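Local coordinates for putative molybdenum cofactor biosynthesis protein (Corynebacterium diphtheriae, PDB 2G2C) that is of unknown function but probably binds molybdopterin and takes part in molybdenum cofactor biosynthesis, at residues V51-D56 / A83-P88; H96-G101 / R121-V126; E100-Q105 / A151-V156. One frame throughout, in Å; residues are numbered along the deposited sequence.

How the interactions relate
The three contacts lie along one alpha/beta fold of the molybdopterin-binding family. Interaction 1 joins two loops at one side of the chain, where the side chain of N85 is about 6 Å from a bound sodium ion. Interaction 2, its centre about 17 Å away, forms one edge of the sheet; the two meet where R121 NH2 comes to 2.8 Å from N85 O and P88 packs on R121. Interaction 3, about 10 Å from interaction 2 between centres, shares E100 and G101 with it; a salt bridge from R98 NE to E103 OE2 (2.8 Å) ties strand 97-98 to helix 100-109. Interactions 1 and 3, centres about 23 Å apart, lie on opposite sides of the chain's centre.

Interaction 1 of 3, residues V51-D56 / A83-P88; sequences VPEGYD and AKNQTP
Two helix-entry loops of the alpha/beta fold meet here: E53 and G54, leading from strand 42-51 into helix 55-67, pack on K84-Q86, which leads into helix 87-92. A water holds the loops together. It accepts from the backbone of both N-cap residues, G54 N (2.9 Å) and Q86 N (3.0 Å). In return it donates to E53 OE1 (3.1 Å) and T87 OG1 (3.3 Å). The bend in E53 at chi2 (-121°) turns its carboxylate to this water; N85, the centre of an inverse gamma turn, lies beside it. K84 suits the edge of the contact: its long aliphatic part runs across E53, with CG 3.9 Å from E53 CB, while NZ forms a salt bridge with D15. G54 has a positive phi (142°) at which a side chain would jam against the carbonyl O of E53, so glycine fits the turn; its CA also makes a C-H...O contact with K84 O (3.4 Å). Q86 meets Y55 through its CB methylene, which lies 3.5 Å from Y55 N and 3.9 Å from Y55 CB.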
ATOM      1  N   VAL A  51     -12.411   1.797  -1.308  1.00 12.42           N
ATOM      2  CA  VAL A  51     -13.273   0.607  -1.216  1.00 13.09           C
ATOM      3  C   VAL A  51     -13.752   0.465   0.229  1.00 13.72           C
ATOM      4  O   VAL A  51     -13.075   0.907   1.159  1.00 12.69           O
ATOM      5  CB  VAL A  51     -12.486  -0.689  -1.692  1.00 13.65           C
ATOM      6  CG1 VAL A  51     -12.083  -0.547  -3.157  1.00 15.41           C
ATOM      7  CG2 VAL A  51     -11.275  -0.996  -0.787  1.00 13.28           C
ATOM      8  N   PRO A  52     -14.918  -0.170   0.416  1.00 13.65           N
ATOM      9  CA  PRO A  52     -15.337  -0.526   1.756  1.00 13.78           C
ATOM     10  C   PRO A  52     -14.337  -1.528   2.369  1.00 13.58           C
ATOM     11  O   PRO A  52     -13.570  -2.203   1.652  1.00 13.67           O
ATOM     12  CB  PRO A  52     -16.680  -1.256   1.548  1.00 15.86           C
ATOM     13  CG  PRO A  52     -17.112  -0.892   0.172  1.00 16.19           C
ATOM     14  CD  PRO A  52     -15.873  -0.593  -0.624  1.00 15.10           C
ATOM     15  N   GLU A  53     -14.398  -1.662   3.688  1.00 15.25           N
ATOM     16  CA  GLU A  53     -13.573  -2.660   4.363  1.00 15.27           C
ATOM     17  C   GLU A  53     -13.938  -4.074   3.968  1.00 14.50           C
ATOM     18  O   GLU A  53     -15.090  -4.366   3.650  1.00 16.53           O
ATOM     19  CB  GLU A  53     -13.730  -2.526   5.872  1.00 15.73           C
ATOM     20  CG  GLU A  53     -13.250  -1.202   6.300  1.00 17.61           C
ATOM     21  CD  GLU A  53     -12.144  -1.275   7.296  1.00 19.10           C
ATOM     22  OE1 GLU A  53     -11.369  -2.280   7.234  1.00 18.25           O
ATOM     23  OE2 GLU A  53     -12.058  -0.325   8.117  1.00 20.92           O
ATOM     24  N   GLY A  54     -12.971  -4.973   4.026  1.00 14.30           N
ATOM     25  CA  GLY A  54     -13.260  -6.393   3.869  1.00 13.44           C
ATOM     26  C   GLY A  54     -12.166  -7.093   3.078  1.00 13.06           C
ATOM     27  O   GLY A  54     -11.341  -6.449   2.426  1.00 15.28           O
ATOM     28  N   TYR A  55     -12.204  -8.422   3.072  1.00 12.27           N
ATOM     29  CA  TYR A  55     -11.274  -9.215   2.309  1.00 12.03           C
ATOM     30  C   TYR A  55     -11.572  -9.087   0.802  1.00 12.19           C
ATOM     31  O   TYR A  55     -10.673  -8.765  -0.012  1.00 12.23           O
ATOM     32  CB  TYR A  55     -11.395 -10.654   2.759  1.00 11.62           C
ATOM     33  CG  TYR A  55     -10.353 -11.573   2.180  1.00 11.01           C
ATOM     34  CD1 TYR A  55      -9.162 -11.853   2.890  1.00 10.26           C
ATOM     35  CD2 TYR A  55     -10.562 -12.203   0.943  1.00 12.43           C
ATOM     36  CE1 TYR A  55      -8.211 -12.725   2.380  1.00 11.09           C
ATOM     37  CE2 TYR A  55      -9.627 -13.083   0.419  1.00 12.09           C
ATOM     38  CZ  TYR A  55      -8.445 -13.357   1.146  1.00 11.83           C
ATOM     39  OH  TYR A  55      -7.509 -14.233   0.617  1.00 13.40           O
ATOM     40  N   ASP A  56     -12.818  -9.348   0.409  1.00 11.95           N
ATOM     41  CA  ASP A  56     -13.118  -9.400  -1.015  0.50 11.51           C
ATOM     42  C   ASP A  56     -12.899  -8.064  -1.727  1.00 11.70           C
ATOM     43  O   ASP A  56     -12.402  -8.026  -2.852  1.00 12.24           O
ATOM     44  CB  ASP A  56     -14.541  -9.895  -1.214  0.50 11.59           C
ATOM     45  CG  ASP A  56     -14.818 -11.192  -0.447  0.50 12.16           C
ATOM     46  OD1 ASP A  56     -14.679 -12.276  -1.065  0.50 13.88           O
ATOM     47  OD2 ASP A  56     -15.146 -11.119   0.759  0.50 12.47           O
ATOM     48  N   ALA A  83     -13.459  -7.555  12.712  1.00 13.80           N
ATOM     49  CA  ALA A  83     -13.682  -8.601  11.729  1.00 13.05           C
ATOM     50  C   ALA A  83     -13.488  -8.099  10.288  1.00 13.37           C
ATOM     51  O   ALA A  83     -12.928  -8.828   9.461  1.00 14.91           O
ATOM     52  CB  ALA A  83     -15.069  -9.235  11.898  1.00 13.87           C
ATOM     53  N   LYS A  84     -13.980  -6.887   9.980  1.00 12.91           N
ATOM     54  CA  LYS A  84     -13.923  -6.375   8.607  1.00 13.36           C
ATOM     55  C   LYS A  84     -12.550  -5.833   8.209  1.00 12.11           C
ATOM     56  O   LYS A  84     -12.325  -5.535   7.028  1.00 11.60           O
ATOM     57  CB  LYS A  84     -14.927  -5.227   8.450  1.00 14.49           C
ATOM     58  CG  LYS A  84     -14.634  -3.967   9.331  1.00 17.30           C
ATOM     59  CD  LYS A  84     -15.750  -2.899   9.177  1.00 19.94           C
ATOM     60  CE  LYS A  84     -15.393  -1.601   9.895  1.00 24.30           C
ATOM     61  NZ  LYS A  84     -16.348  -0.514   9.556  1.00 26.89           N
ATOM     62  N   ASN A  85     -11.645  -5.714   9.195  1.00 10.64           N
ATOM     63  CA  ASN A  85     -10.293  -5.217   8.921  1.00 10.62           C
ATOM     64  C   ASN A  85      -9.451  -6.356   8.363  1.00 10.98           C
ATOM     65  O   ASN A  85      -8.797  -7.105   9.113  1.00 11.01           O
ATOM     66  CB  ASN A  85      -9.616  -4.719  10.206  1.00 11.00           C
ATOM     67  CG  ASN A  85     -10.248  -3.499  10.772  1.00 14.04           C
ATOM     68  OD1 ASN A  85     -10.887  -2.708  10.075  1.00 13.79           O
ATOM     69  ND2 ASN A  85     -10.038  -3.319  12.048  1.00 13.77           N
ATOM     70  N   GLN A  86      -9.487  -6.503   7.041  1.00 10.15           N
ATOM     71  CA  GLN A  86      -8.872  -7.665   6.381  1.00  9.88           C
ATOM     72  C   GLN A  86      -7.837  -7.218   5.320  1.00 10.21           C
ATOM     73  O   GLN A  86      -7.454  -8.003   4.447  1.00 10.95           O
ATOM     74  CB  GLN A  86      -9.955  -8.522   5.737  1.00 10.65           C
ATOM     75  CG  GLN A  86     -10.915  -9.198   6.689  1.00 11.82           C
ATOM     76  CD  GLN A  86     -10.272 -10.284   7.526  1.00 11.27           C
ATOM     77  OE1 GLN A  86     -10.516 -10.385   8.762  1.00 16.96           O
ATOM     78  NE2 GLN A  86      -9.397 -11.061   6.891  1.00 11.84           N
ATOM     79  N   THR A  87      -7.366  -5.970   5.413  1.00 10.47           N
ATOM     80  CA  THR A  87      -6.374  -5.551   4.421  1.00  9.38           C
ATOM     81  C   THR A  87      -5.108  -6.420   4.441  1.00  9.96           C
ATOM     82  O   THR A  87      -4.656  -6.839   3.390  1.00 10.66           O
ATOM     83  CB  THR A  87      -6.035  -4.077   4.556  1.00  9.29           C
ATOM     84  OG1 THR A  87      -7.264  -3.351   4.425  1.00 10.89           O
ATOM     85  CG2 THR A  87      -4.994  -3.642   3.525  1.00 11.09           C
ATOM     86  N   PRO A  88      -4.543  -6.689   5.629  1.00  9.88           N
ATOM     87  CA  PRO A  88      -3.308  -7.506   5.658  1.00 10.39           C
ATOM     88  C   PRO A  88      -3.569  -8.916   5.071  1.00 10.49           C
ATOM     89  O   PRO A  88      -2.710  -9.447   4.345  1.00 11.21           O
ATOM     90  CB  PRO A  88      -2.938  -7.555   7.154  1.00 11.81           C
ATOM     91  CG  PRO A  88      -3.614  -6.294   7.693  1.00  9.48           C
ATOM     92  CD  PRO A  88      -4.948  -6.296   6.995  1.00 10.41           C
TER
HETATM   93  O   HOH W   1     -10.315  -4.331   5.137  1.00 15.92           O

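Interaction 2 of 3, residues H96-G101 / R121-V126; sequences HTRCEG and RGIVGV
At the edge of the mixed sheet, strand 97-98 pairs antiparallel with strand 124-126 through a classic beta bulge, in which H96 and T97 both face V126. The backbone bonds define it. V126 O accepts from H96 N (2.8 Å), which lies in the carbonyl plane, and from T97 N (3.2 Å), which is tilted 23° from that plane. V126 N returns a bond to T97 O, and beyond the bulge C99 N donates to V124 O (2.8 Å). G125 pairs with R98 without hydrogen bonds; T97 O comes to 3.2 Å from G125 CA, and a CB there would clash with that oxygen, which makes glycine the fitting residue.

Polar side chains fix the outer edge. H96 ND1 and T97 OG1 share a hydrogen bond (2.8 Å), and T97 OG1 is also bonded to R129. R98 NE forms a salt bridge with E103 OE2; the same OE2 probably also accepts from V124 N, linking the two strands to helix 100-109.

Apolar packing joins the valines to segment 96-101. V126 and V124, branched residues suited to a strand, turn methyl groups to it: V126 CG2 meets T97 CB, and V124 CG1 meets C99 CB (3.9 Å).

The last kind of contact is packing over the faces of a charged group. Bends at chi2 and chi3 fold the R98 chain back across I123 at about a right angle. E100 CD then lies over one face of the guanidinium and I123 CG2 over the other, both offset toward the rim, with V124 O at the edge in its plane; the methyl is 3.5 Å from R98 NH2.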
ATOM      1  N   HIS A  96       4.636 -12.871  -2.616  1.00 11.03           N
ATOM      2  CA  HIS A  96       5.636 -13.891  -2.907  1.00 11.00           C
ATOM      3  C   HIS A  96       6.695 -13.885  -1.804  1.00 12.75           C
ATOM      4  O   HIS A  96       7.080 -14.939  -1.299  1.00 14.02           O
ATOM      5  CB  HIS A  96       6.265 -13.592  -4.287  1.00 12.02           C
ATOM      6  CG  HIS A  96       7.379 -14.521  -4.683  1.00 13.49           C
ATOM      7  ND1 HIS A  96       8.616 -14.507  -4.069  1.00 12.87           N
ATOM      8  CD2 HIS A  96       7.478 -15.418  -5.703  1.00 13.13           C
ATOM      9  CE1 HIS A  96       9.399 -15.417  -4.635  1.00 14.14           C
ATOM     10  NE2 HIS A  96       8.726 -15.989  -5.625  1.00 14.49           N
ATOM     11  N   THR A  97       7.191 -12.683  -1.483  1.00 12.09           N
ATOM     12  CA  THR A  97       8.225 -12.514  -0.464  1.00 11.88           C
ATOM     13  C   THR A  97       7.877 -11.309   0.386  1.00 12.10           C
ATOM     14  O   THR A  97       7.640 -10.212  -0.142  1.00 13.00           O
ATOM     15  CB  THR A  97       9.609 -12.247  -1.131  1.00 12.33           C
ATOM     16  OG1 THR A  97       9.981 -13.358  -1.971  1.00 11.49           O
ATOM     17  CG2 THR A  97      10.715 -11.980  -0.098  1.00 11.85           C
ATOM     18  N   ARG A  98       7.815 -11.536   1.689  1.00 13.39           N
ATOM     19  CA  ARG A  98       7.540 -10.461   2.634  1.00 14.82           C
ATOM     20  C   ARG A  98       8.800  -9.657   2.904  1.00 15.96           C
ATOM     21  O   ARG A  98       9.939 -10.168   2.753  1.00 17.64           O
ATOM     22  CB  ARG A  98       7.049 -11.063   3.950  1.00 15.87           C
ATOM     23  CG  ARG A  98       5.651 -11.543   3.883  1.00 16.78           C
ATOM     24  CD  ARG A  98       4.658 -10.402   4.191  1.00 18.30           C
ATOM     25  NE  ARG A  98       4.781  -9.948   5.575  1.00 18.92           N
ATOM     26  CZ  ARG A  98       4.295 -10.588   6.638  1.00 18.68           C
ATOM     27  NH1 ARG A  98       3.642 -11.754   6.505  1.00 22.32           N
ATOM     28  NH2 ARG A  98       4.454 -10.067   7.850  1.00 19.21           N
ATOM     29  N   CYS A  99       8.610  -8.384   3.260  1.00 14.35           N
ATOM     30  CA  CYS A  99       9.724  -7.534   3.674  1.00 15.57           C
ATOM     31  C   CYS A  99       9.538  -7.199   5.146  1.00 16.01           C
ATOM     32  O   CYS A  99       9.174  -6.065   5.501  1.00 15.29           O
ATOM     33  CB  CYS A  99       9.761  -6.251   2.840  1.00 16.60           C
ATOM     34  SG  CYS A  99       9.951  -6.536   1.081  1.00 19.93           S
ATOM     35  N   GLU A 100       9.731  -8.207   5.989  1.00 16.94           N
ATOM     36  CA  GLU A 100       9.407  -8.051   7.421  1.00 17.98           C
ATOM     37  C   GLU A 100      10.304  -7.052   8.142  1.00 17.48           C
ATOM     38  O   GLU A 100       9.850  -6.407   9.088  1.00 17.11           O
ATOM     39  CB  GLU A 100       9.387  -9.405   8.137  1.00 19.42           C
ATOM     40  CG  GLU A 100       8.292 -10.253   7.544  1.00 22.71           C
ATOM     41  CD  GLU A 100       8.095 -11.555   8.234  1.00 34.14           C
ATOM     42  OE1 GLU A 100       8.033 -11.572   9.496  1.00 28.86           O
ATOM     43  OE2 GLU A 100       7.971 -12.551   7.478  1.00 29.97           O
ATOM     44  N   GLY A 101      11.540  -6.900   7.652  1.00 17.16           N
ATOM     45  CA  GLY A 101      12.485  -5.875   8.145  1.00 15.94           C
ATOM     46  C   GLY A 101      11.864  -4.493   7.968  1.00 15.56           C
ATOM     47  O   GLY A 101      11.931  -3.654   8.853  1.00 15.97           O
ATOM     48  N   ARG A 121      -1.492  -4.254  11.624  1.00 18.65           N
ATOM     49  CA  ARG A 121      -1.041  -5.545  11.192  1.00 15.00           C
ATOM     50  C   ARG A 121      -0.631  -5.412   9.735  1.00 14.34           C
ATOM     51  O   ARG A 121      -0.487  -6.413   9.050  1.00 13.23           O
ATOM     52  CB  ARG A 121      -2.188  -6.492  11.343  1.00 14.64           C
ATOM     53  CG  ARG A 121      -2.697  -6.522  12.780  1.00 13.53           C
ATOM     54  CD  ARG A 121      -3.772  -7.574  12.937  1.00 16.25           C
ATOM     55  NE  ARG A 121      -4.882  -7.281  12.022  1.00 13.88           N
ATOM     56  CZ  ARG A 121      -5.186  -8.009  10.951  1.00 12.21           C
ATOM     57  NH1 ARG A 121      -4.446  -9.076  10.624  1.00 12.56           N
ATOM     58  NH2 ARG A 121      -6.221  -7.636  10.186  1.00 11.00           N
ATOM     59  N   GLY A 122      -0.454  -4.172   9.257  1.00 13.66           N
ATOM     60  CA  GLY A 122      -0.157  -3.953   7.835  1.00 13.05           C
ATOM     61  C   GLY A 122       1.122  -4.635   7.428  1.00 12.33           C
ATOM     62  O   GLY A 122       2.094  -4.610   8.199  1.00 13.15           O
ATOM     63  N   ILE A 123       1.119  -5.258   6.232  1.00 11.13           N
ATOM     64  CA  ILE A 123       2.326  -5.915   5.746  1.00 11.25           C
ATOM     65  C   ILE A 123       2.971  -5.168   4.572  1.00 10.68           C
ATOM     66  O   ILE A 123       2.370  -4.263   3.978  1.00 10.37           O
ATOM     67  CB  ILE A 123       2.099  -7.429   5.444  1.00 11.95           C
ATOM     68  CG1 ILE A 123       1.073  -7.578   4.335  1.00 12.44           C
ATOM     69  CG2 ILE A 123       1.693  -8.139   6.740  1.00 14.93           C
ATOM     70  CD1 ILE A 123       0.967  -9.021   3.828  1.00 15.49           C
ATOM     71  N   VAL A 124       4.202  -5.578   4.255  1.00 10.11           N
ATOM     72  CA  VAL A 124       4.935  -5.084   3.088  1.00  9.97           C
ATOM     73  C   VAL A 124       5.499  -6.292   2.388  1.00 10.82           C
ATOM     74  O   VAL A 124       6.059  -7.172   3.028  1.00 12.03           O
ATOM     75  CB  VAL A 124       6.136  -4.160   3.465  1.00 10.99           C
ATOM     76  CG1 VAL A 124       6.869  -3.667   2.217  1.00 10.53           C
ATOM     77  CG2 VAL A 124       5.620  -2.956   4.299  1.00 11.20           C
ATOM     78  N   GLY A 125       5.376  -6.337   1.067  1.00 10.27           N
ATOM     79  CA  GLY A 125       5.981  -7.478   0.372  1.00 10.28           C
ATOM     80  C   GLY A 125       5.984  -7.290  -1.108  1.00 10.09           C
ATOM     81  O   GLY A 125       5.372  -6.319  -1.606  1.00 10.26           O
ATOM     82  N   VAL A 126       6.602  -8.238  -1.829  1.00  9.84           N
ATOM     83  CA  VAL A 126       6.569  -8.153  -3.309  1.00  9.99           C
ATOM     84  C   VAL A 126       5.844  -9.354  -3.893  1.00  9.74           C
ATOM     85  O   VAL A 126       5.761 -10.398  -3.246  1.00 10.79           O
ATOM     86  CB  VAL A 126       8.011  -8.079  -3.921  1.00  9.72           C
ATOM     87  CG1 VAL A 126       8.722  -6.800  -3.521  1.00 10.95           C
ATOM     88  CG2 VAL A 126       8.871  -9.259  -3.495  1.00 11.66           C
TER

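Interaction 3 of 3, residues E100-Q105 / A151-V156; sequences EGLEQQ and AVISPV
L102 packs its forked end against I153 and V156, joining helix 100-109 to the chain around the end of helix 143-153. One branch, CD1, meets I153 CD1 at 4.1 Å, the two side chains set roughly perpendicular. The other, CD2, comes to 3.8 Å from V156 CG2, leucine and valine running antiparallel, side by side. A leucine suits this place because its two methyls reach two partners at once. I153 also reaches V124 of the edge strand, so this packing of helix 100-109 against the end of helix 143-153 adjoins the sheet of the alpha/beta fold. Buried V152 turns its CG2 to the Q105 backbone carbonyl, 3.7 Å from Q105 O. With chi1 near 169°, its CG1 lies anti to the backbone N and meets both Q105 CB and Q105 NE2 at 3.7 Å. V152 also contacts I106 and H109, further along that helix. V156 and Q105 are each modelled in two conformations, and their side-chain contacts hold for one of them. The polar part of the contact is mediated by water. Q105 runs extended beyond CG over the valine, and in this conformation its NE2 gives a weak bond (3.0 Å) to a water that donates to V152 O (2.8 Å).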
ATOM      1  N   GLU A 100       9.731  -8.207   5.989  1.00 16.94           N
ATOM      2  CA  GLU A 100       9.407  -8.051   7.421  1.00 17.98           C
ATOM      3  C   GLU A 100      10.304  -7.052   8.142  1.00 17.48           C
ATOM      4  O   GLU A 100       9.850  -6.407   9.088  1.00 17.11           O
ATOM      5  CB  GLU A 100       9.387  -9.405   8.137  1.00 19.42           C
ATOM      6  CG  GLU A 100       8.292 -10.253   7.544  1.00 22.71           C
ATOM      7  CD  GLU A 100       8.095 -11.555   8.234  1.00 34.14           C
ATOM      8  OE1 GLU A 100       8.033 -11.572   9.496  1.00 28.86           O
ATOM      9  OE2 GLU A 100       7.971 -12.551   7.478  1.00 29.97           O
ATOM     10  N   GLY A 101      11.540  -6.900   7.652  1.00 17.16           N
ATOM     11  CA  GLY A 101      12.485  -5.875   8.145  1.00 15.94           C
ATOM     12  C   GLY A 101      11.864  -4.493   7.968  1.00 15.56           C
ATOM     13  O   GLY A 101      11.931  -3.654   8.853  1.00 15.97           O
ATOM     14  N   LEU A 102      11.275  -4.229   6.798  1.00 13.78           N
ATOM     15  CA  LEU A 102      10.656  -2.921   6.580  1.00 13.93           C
ATOM     16  C   LEU A 102       9.452  -2.712   7.516  1.00 13.78           C
ATOM     17  O   LEU A 102       9.279  -1.621   8.087  1.00 13.45           O
ATOM     18  CB  LEU A 102      10.248  -2.751   5.118  1.00 13.20           C
ATOM     19  CG  LEU A 102      11.396  -2.749   4.082  1.00 13.46           C
ATOM     20  CD1 LEU A 102      10.894  -2.591   2.620  1.00 14.93           C
ATOM     21  CD2 LEU A 102      12.423  -1.699   4.404  1.00 15.40           C
ATOM     22  N   GLU A 103       8.601  -3.737   7.669  1.00 13.56           N
ATOM     23  CA  GLU A 103       7.534  -3.665   8.656  1.00 14.08           C
ATOM     24  C   GLU A 103       8.063  -3.307  10.038  1.00 14.42           C
ATOM     25  O   GLU A 103       7.473  -2.516  10.762  1.00 13.63           O
ATOM     26  CB  GLU A 103       6.803  -5.017   8.777  1.00 13.34           C
ATOM     27  CG  GLU A 103       6.219  -5.433   7.423  1.00 13.07           C
ATOM     28  CD  GLU A 103       5.625  -6.816   7.395  1.00 16.10           C
ATOM     29  OE1 GLU A 103       5.469  -7.424   8.479  1.00 17.53           O
ATOM     30  OE2 GLU A 103       5.317  -7.278   6.266  1.00 14.80           O
ATOM     31  N   GLN A 104       9.139  -3.972  10.419  1.00 14.35           N
ATOM     32  CA  GLN A 104       9.745  -3.751  11.724  1.00 15.07           C
ATOM     33  C   GLN A 104      10.282  -2.327  11.847  1.00 14.24           C
ATOM     34  O   GLN A 104      10.118  -1.699  12.918  1.00 14.99           O
ATOM     35  CB  GLN A 104      10.824  -4.815  11.988  1.00 15.95           C
ATOM     36  CG  GLN A 104      10.169  -6.184  12.164  1.00 18.75           C
ATOM     37  CD  GLN A 104      11.180  -7.279  12.285  1.00 23.94           C
ATOM     38  OE1 GLN A 104      12.320  -7.031  12.697  1.00 24.69           O
ATOM     39  NE2 GLN A 104      10.770  -8.514  11.962  1.00 27.50           N
ATOM     40  N   GLN A 105      10.902  -1.808  10.781  1.00 14.24           N
ATOM     41  CA  GLN A 105      11.445  -0.441  10.796  0.50 13.90           C
ATOM     42  C   GLN A 105      10.326   0.587  10.913  1.00 14.49           C
ATOM     43  O   GLN A 105      10.480   1.601  11.576  1.00 15.12           O
ATOM     44  CB  GLN A 105      12.279  -0.160   9.539  0.50 14.69           C
ATOM     45  CG  GLN A 105      13.605  -0.876   9.518  0.50 16.95           C
ATOM     46  CD  GLN A 105      14.584  -0.313   8.499  0.50 10.19           C
ATOM     47  OE1 GLN A 105      15.797  -0.206   8.768  0.50 20.97           O
ATOM     48  NE2 GLN A 105      14.074   0.048   7.313  0.50 19.58           N
ATOM     49  N   ALA A 151       8.070   7.314   5.455  1.00 12.56           N
ATOM     50  CA  ALA A 151       9.443   7.627   5.857  1.00 12.76           C
ATOM     51  C   ALA A 151      10.364   6.439   5.768  1.00 12.93           C
ATOM     52  O   ALA A 151      11.564   6.583   5.514  1.00 13.22           O
ATOM     53  CB  ALA A 151       9.465   8.194   7.286  1.00 12.53           C
ATOM     54  N   VAL A 152       9.819   5.255   6.027  1.00 12.63           N
ATOM     55  CA  VAL A 152      10.638   4.039   5.929  1.00 14.66           C
ATOM     56  C   VAL A 152      10.724   3.509   4.499  1.00 14.60           C
ATOM     57  O   VAL A 152      11.795   3.082   4.030  1.00 16.06           O
ATOM     58  CB  VAL A 152      10.114   2.962   6.875  1.00 14.44           C
ATOM     59  CG1 VAL A 152      10.802   1.594   6.587  1.00 16.00           C
ATOM     60  CG2 VAL A 152      10.299   3.418   8.351  1.00 14.66           C
ATOM     61  N   ILE A 153       9.591   3.498   3.804  1.00 14.70           N
ATOM     62  CA  ILE A 153       9.572   2.896   2.457  1.00 14.71           C
ATOM     63  C   ILE A 153      10.273   3.755   1.430  1.00 14.05           C
ATOM     64  O   ILE A 153      10.995   3.254   0.572  1.00 14.67           O
ATOM     65  CB  ILE A 153       8.098   2.669   1.995  1.00 15.37           C
ATOM     66  CG1 ILE A 153       7.429   1.675   2.951  1.00 16.40           C
ATOM     67  CG2 ILE A 153       8.010   2.240   0.479  1.00 17.70           C
ATOM     68  CD1 ILE A 153       8.003   0.292   2.935  1.00 17.38           C
ATOM     69  N   SER A 154      10.041   5.071   1.476  1.00 13.75           N
ATOM     70  CA  SER A 154      10.557   5.952   0.410  1.00 14.84           C
ATOM     71  C   SER A 154      12.041   5.759   0.113  1.00 15.40           C
ATOM     72  O   SER A 154      12.434   5.604  -1.053  1.00 16.26           O
ATOM     73  CB  SER A 154      10.289   7.423   0.775  1.00 14.77           C
ATOM     74  OG  SER A 154      10.692   8.246  -0.296  1.00 17.51           O
ATOM     75  N   PRO A 155      12.887   5.781   1.165  1.00 16.30           N
ATOM     76  CA  PRO A 155      14.310   5.688   0.857  1.00 17.42           C
ATOM     77  C   PRO A 155      14.725   4.345   0.245  1.00 17.39           C
ATOM     78  O   PRO A 155      15.782   4.272  -0.375  1.00 18.43           O
ATOM     79  CB  PRO A 155      14.990   5.870   2.234  1.00 17.50           C
ATOM     80  CG  PRO A 155      13.920   6.483   3.099  1.00 19.92           C
ATOM     81  CD  PRO A 155      12.638   5.952   2.609  1.00 17.93           C
ATOM     82  N   VAL A 156      13.911   3.312   0.415  1.00 16.61           N
ATOM     83  CA  VAL A 156      14.354   2.002  -0.084  0.50 16.68           C
ATOM     84  C   VAL A 156      13.709   1.598  -1.406  1.00 16.99           C
ATOM     85  O   VAL A 156      14.071   0.582  -1.986  1.00 16.15           O
ATOM     86  CB  VAL A 156      14.249   0.895   0.989  0.50 16.35           C
ATOM     87  CG1 VAL A 156      15.138   1.230   2.186  0.50 17.01           C
ATOM     88  CG2 VAL A 156      12.816   0.694   1.414  0.50 15.51           C
TER
HETATM   89  O   HOH W   2      14.114   2.276   5.337  1.00 36.61           O